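Local coordinates for ORC1-type DNA replication protein 2 (PDB 1W5T) that binds ATP through an AAA+ ATPase domain, binds DNA, and takes part in regulating DNA replication in Aeropyrum pernix, at residues 33-36 / 37-41; 184-188 / 189-193. All blocks are in the same frame, centred on the assembly; numbering follows the deposited sequence.

Interaction 1 (33-36 / 37-41); sequences ALAR and IYLNR
I37 N donates to A33 O, L39 N to A35 O and N40 N to R36 O, the last over 2.8 Å, three i to i+4 hydrogen bonds of helix 28-43; among them the bond from Y38 N to L34 O is long and weak. The side chain of I37 lies back along the preceding turn: with CG1 anti to the carbonyl carbon (chi1 -74°), CD1 comes to rest 3.3 Å from A33 O. I37 also packs on N52 and F208 of two sheet strands, and an alanine here would probably open a gap between the helix and those strands and remove the methyl that rests against A33 O. The Y38 ring sets CD1 3.0 Å from L34 O, and its hydroxyl goes on to hydrogen-bond the backbone oxygen of F182. On another flank CD2 of L39 meets A35 CB at 4.2 Å and also sits centrally over one face of the R36 guanidinium, 4.0 Å above its plane. R36 crosses N40 at about a right angle, CD 3.9 Å from ND2. Between the two segments the side chains meet by van der Waals contact alone, so the backbone bonds hold the helix while L34, I37 and Y38 pack on the sheet, A35 and L39 on helix 65-82, and the R36 charge stays on the exposed side.

Interaction 2 (184-188 / 189-193); sequences LVASD and VRALS
Strand 180-186 of the parallel AAA+ sheet leaves through S187 and D188 and turns into helix 190-198, the turn being closed by A191 N donating to D188 O over 3.3 Å. This is a strand-to-helix junction of the P-loop NTPase fold, with D188 capping the new helix: its OD2 takes the R190 backbone N-H on the anti lone pair, at 3.1 Å. The R190 guanidinium grips the same carboxylate in a side-on salt bridge: NE comes to OD2 from above the carboxylate plane, at 2.9 Å, and NH2 meets OD1 on the syn side but tilted out of that plane. Both oxygens lie almost in the guanidinium plane, yet the two flat groups are turned 32° apart. With CG wedged between the backbone N and the carbonyl carbon (chi1 58°), D188 swings its carboxylate to the R190 N-H. Both oxygens of this buried acid have two donors, R190 N and NE on OD2, R190 NH2 and S187 OG on OD1. R190 NH1 continues to E302 in a second salt bridge. A186 CB also touches A191 CB at 3.6 Å, and Q148 lies against both alanines. S187 OG donates to D188 OD1 at 3.0 Å, approaching from the face of the carboxylate opposite R190 NH2.

Overall arrangement
Both interactions belong to the AAA+ domain and are local, but they hold different elements. Interaction 1 lies within one helix packed against the parallel sheet, partly buried, with R36 and N40 exposed and the Y38 hydroxyl bonded at the sheet; interaction 2 is a buried junction where the central strand of that sheet passes into the next helix. Their centres are 21 Å apart and they do not touch, although strand 180-186 links them, since Y38 bonds to F182 upstream of the junction. Backbone bonds and apolar packing carry 33-41, whereas a multiply bonded carboxylate, with one alanine pair, holds the turn from D188 into the helix. Interaction 2 also lies closer to the nucleotide: D188 is about 9 Å from it by side chain, L34 about 12 Å.

Interaction 1 (33-36 / 37-41)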
loop_
_atom_site.group_PDB
_atom_site.type_symbol
_atom_site.label_atom_id
_atom_site.label_comp_id
_atom_site.label_asym_id
_atom_site.label_seq_id
_atom_site.Cartn_x
_atom_site.Cartn_y
_atom_site.Cartn_z
ATOM N N ALA A 33 12.674 3.477 13.299
ATOM C CA ALA A 33 13.753 2.713 12.700
ATOM C C ALA A 33 14.123 3.297 11.371
ATOM O O ALA A 33 15.306 3.438 11.093
ATOM C CB ALA A 33 13.366 1.220 12.528
ATOM N N LEU A 34 13.102 3.630 10.572
ATOM C CA LEU A 34 13.266 4.255 9.276
ATOM C C LEU A 34 13.849 5.639 9.428
ATOM O O LEU A 34 14.735 6.025 8.686
ATOM C CB LEU A 34 11.923 4.394 8.578
ATOM C CG LEU A 34 11.488 3.334 7.595
ATOM C CD1 LEU A 34 10.174 3.817 6.986
ATOM C CD2 LEU A 34 12.518 3.123 6.532
ATOM N N ALA A 35 13.311 6.403 10.369
ATOM C CA ALA A 35 13.824 7.749 10.607
ATOM C C ALA A 35 15.302 7.693 10.964
ATOM O O ALA A 35 16.110 8.366 10.352
ATOM C CB ALA A 35 13.026 8.425 11.692
ATOM N N ARG A 36 15.652 6.825 11.903
ATOM C CA ARG A 36 17.046 6.603 12.318
ATOM C C ARG A 36 18.033 6.234 11.214
ATOM O O ARG A 36 19.172 6.673 11.258
ATOM C CB ARG A 36 17.122 5.577 13.446
ATOM C CG ARG A 36 17.275 6.160 14.841
ATOM C CD ARG A 36 17.996 7.544 14.946
ATOM N NE ARG A 36 17.170 8.521 15.694
ATOM C CZ ARG A 36 17.593 9.687 16.201
ATOM N NH1 ARG A 36 18.863 10.081 16.053
ATOM N NH2 ARG A 36 16.733 10.473 16.864
ATOM N N ILE A 37 17.623 5.453 10.218
ATOM C CA ILE A 37 18.567 5.130 9.151
ATOM C C ILE A 37 18.954 6.368 8.411
ATOM O O ILE A 37 20.146 6.587 8.158
ATOM C CB ILE A 37 17.993 4.102 8.208
ATOM C CG1 ILE A 37 18.026 2.755 8.906
ATOM C CG2 ILE A 37 18.760 4.058 6.854
ATOM C CD1 ILE A 37 16.832 1.959 8.585
ATOM N N TYR A 38 17.958 7.211 8.118
ATOM C CA TYR A 38 18.256 8.490 7.486
ATOM C C TYR A 38 19.102 9.366 8.392
ATOM O O TYR A 38 20.183 9.772 7.972
ATOM C CB TYR A 38 16.986 9.200 7.050
ATOM C CG TYR A 38 16.221 8.435 6.001
ATOM C CD1 TYR A 38 14.996 7.848 6.316
ATOM C CD2 TYR A 38 16.720 8.289 4.695
ATOM C CE1 TYR A 38 14.267 7.115 5.356
ATOM C CE2 TYR A 38 15.998 7.567 3.714
ATOM C CZ TYR A 38 14.776 6.998 4.060
ATOM O OH TYR A 38 14.067 6.329 3.137
ATOM N N LEU A 39 18.610 9.647 9.610
ATOM C CA LEU A 39 19.300 10.497 10.588
ATOM C C LEU A 39 20.739 10.078 10.924
ATOM O O LEU A 39 21.617 10.934 11.000
ATOM C CB LEU A 39 18.506 10.542 11.889
ATOM C CG LEU A 39 17.486 11.646 12.238
ATOM C CD1 LEU A 39 17.331 12.741 11.193
ATOM C CD2 LEU A 39 16.167 11.043 12.623
ATOM N N ASN A 40 20.983 8.785 11.126
ATOM C CA ASN A 40 22.335 8.263 11.348
ATOM C C ASN A 40 23.369 8.764 10.332
ATOM O O ASN A 40 24.470 9.148 10.711
ATOM C CB ASN A 40 22.350 6.713 11.280
ATOM C CG ASN A 40 21.761 6.064 12.491
ATOM O OD1 ASN A 40 21.517 4.859 12.479
ATOM N ND2 ASN A 40 21.539 6.835 13.556
ATOM N N ARG A 41 23.024 8.663 9.043
ATOM C CA ARG A 41 23.852 9.190 7.953
ATOM C C ARG A 41 23.944 10.723 8.072
ATOM O O ARG A 41 25.007 11.296 7.950
ATOM C CB ARG A 41 23.262 8.758 6.611
ATOM C CG ARG A 41 24.021 9.202 5.383
ATOM C CD ARG A 41 24.849 8.122 4.646
ATOM N NE ARG A 41 24.376 6.763 4.768
ATOM C CZ ARG A 41 25.045 5.651 4.514
ATOM N NH1 ARG A 41 24.384 4.514 4.658
ATOM N NH2 ARG A 41 26.334 5.637 4.148
#

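Interaction 2 (184-188 / 189-193)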
loop_
_atom_site.group_PDB
_atom_site.type_symbol
_atom_site.label_atom_id
_atom_site.label_comp_id
_atom_site.label_asym_id
_atom_site.label_seq_id
_atom_site.Cartn_x
_atom_site.Cartn_y
_atom_site.Cartn_z
ATOM N N LEU A 184 10.958 4.699 -0.970
ATOM C CA LEU A 184 10.072 4.164 -2.027
ATOM C C LEU A 184 8.907 3.499 -1.323
ATOM O O LEU A 184 9.092 2.872 -0.274
ATOM C CB LEU A 184 10.812 3.151 -2.880
ATOM C CG LEU A 184 12.238 3.569 -3.339
ATOM C CD1 LEU A 184 12.928 2.530 -4.267
ATOM C CD2 LEU A 184 12.196 4.927 -4.041
ATOM N N VAL A 185 7.699 3.666 -1.840
ATOM C CA VAL A 185 6.552 2.953 -1.254
ATOM C C VAL A 185 5.870 2.183 -2.359
ATOM O O VAL A 185 5.485 2.817 -3.311
ATOM C CB VAL A 185 5.557 3.940 -0.636
ATOM C CG1 VAL A 185 4.361 3.206 -0.028
ATOM C CG2 VAL A 185 6.249 4.820 0.398
ATOM N N ALA A 186 5.770 0.845 -2.233
ATOM C CA ALA A 186 5.217 -0.041 -3.262
ATOM C C ALA A 186 4.058 -0.835 -2.698
ATOM O O ALA A 186 3.954 -1.010 -1.519
ATOM C CB ALA A 186 6.253 -0.997 -3.802
ATOM N N SER A 187 3.188 -1.354 -3.550
ATOM C CA SER A 187 1.988 -2.012 -2.999
ATOM C C SER A 187 2.276 -3.344 -2.314
ATOM O O SER A 187 1.585 -3.712 -1.363
ATOM C CB SER A 187 0.907 -2.163 -4.059
ATOM O OG SER A 187 1.452 -2.899 -5.116
ATOM N N ASP A 188 3.317 -4.034 -2.769
ATOM C CA ASP A 188 3.633 -5.345 -2.253
ATOM C C ASP A 188 5.015 -5.825 -2.754
ATOM O O ASP A 188 5.670 -5.141 -3.555
ATOM C CB ASP A 188 2.507 -6.318 -2.653
ATOM C CG ASP A 188 2.306 -6.381 -4.146
ATOM O OD1 ASP A 188 1.313 -5.816 -4.668
ATOM O OD2 ASP A 188 3.131 -6.944 -4.897
ATOM N N VAL A 189 5.442 -6.975 -2.238
ATOM C CA VAL A 189 6.723 -7.623 -2.524
ATOM C C VAL A 189 7.092 -7.811 -4.041
ATOM O O VAL A 189 8.278 -7.813 -4.387
ATOM C CB VAL A 189 6.786 -8.985 -1.762
ATOM C CG1 VAL A 189 5.970 -10.070 -2.468
ATOM C CG2 VAL A 189 8.206 -9.431 -1.564
ATOM N N ARG A 190 6.101 -7.928 -4.932
ATOM C CA ARG A 190 6.354 -8.161 -6.375
ATOM C C ARG A 190 7.226 -7.055 -6.969
ATOM O O ARG A 190 8.024 -7.322 -7.861
ATOM C CB ARG A 190 5.060 -8.308 -7.222
ATOM C CG ARG A 190 4.175 -9.516 -6.876
ATOM C CD ARG A 190 2.793 -9.511 -7.567
ATOM N NE ARG A 190 1.947 -8.417 -7.078
ATOM C CZ ARG A 190 0.811 -8.042 -7.621
ATOM N NH1 ARG A 190 0.324 -8.690 -8.689
ATOM N NH2 ARG A 190 0.139 -7.041 -7.074
ATOM N N ALA A 191 7.079 -5.837 -6.452
ATOM C CA ALA A 191 7.965 -4.741 -6.821
ATOM C C ALA A 191 9.432 -5.104 -6.579
ATOM O O ALA A 191 10.275 -4.842 -7.425
ATOM C CB ALA A 191 7.616 -3.484 -6.098
ATOM N N LEU A 192 9.705 -5.714 -5.429
ATOM C CA LEU A 192 11.053 -6.151 -5.098
ATOM C C LEU A 192 11.467 -7.321 -6.014
ATOM O O LEU A 192 12.567 -7.295 -6.568
ATOM C CB LEU A 192 11.147 -6.550 -3.613
ATOM C CG LEU A 192 11.140 -5.395 -2.604
ATOM C CD1 LEU A 192 11.160 -5.918 -1.231
ATOM C CD2 LEU A 192 12.366 -4.518 -2.869
ATOM N N SER A 193 10.581 -8.328 -6.157
ATOM C CA SER A 193 10.848 -9.491 -7.007
ATOM C C SER A 193 11.231 -9.037 -8.396
ATOM O O SER A 193 12.163 -9.541 -9.000
ATOM C CB SER A 193 9.631 -10.423 -7.097
ATOM O OG SER A 193 9.272 -10.886 -5.803
#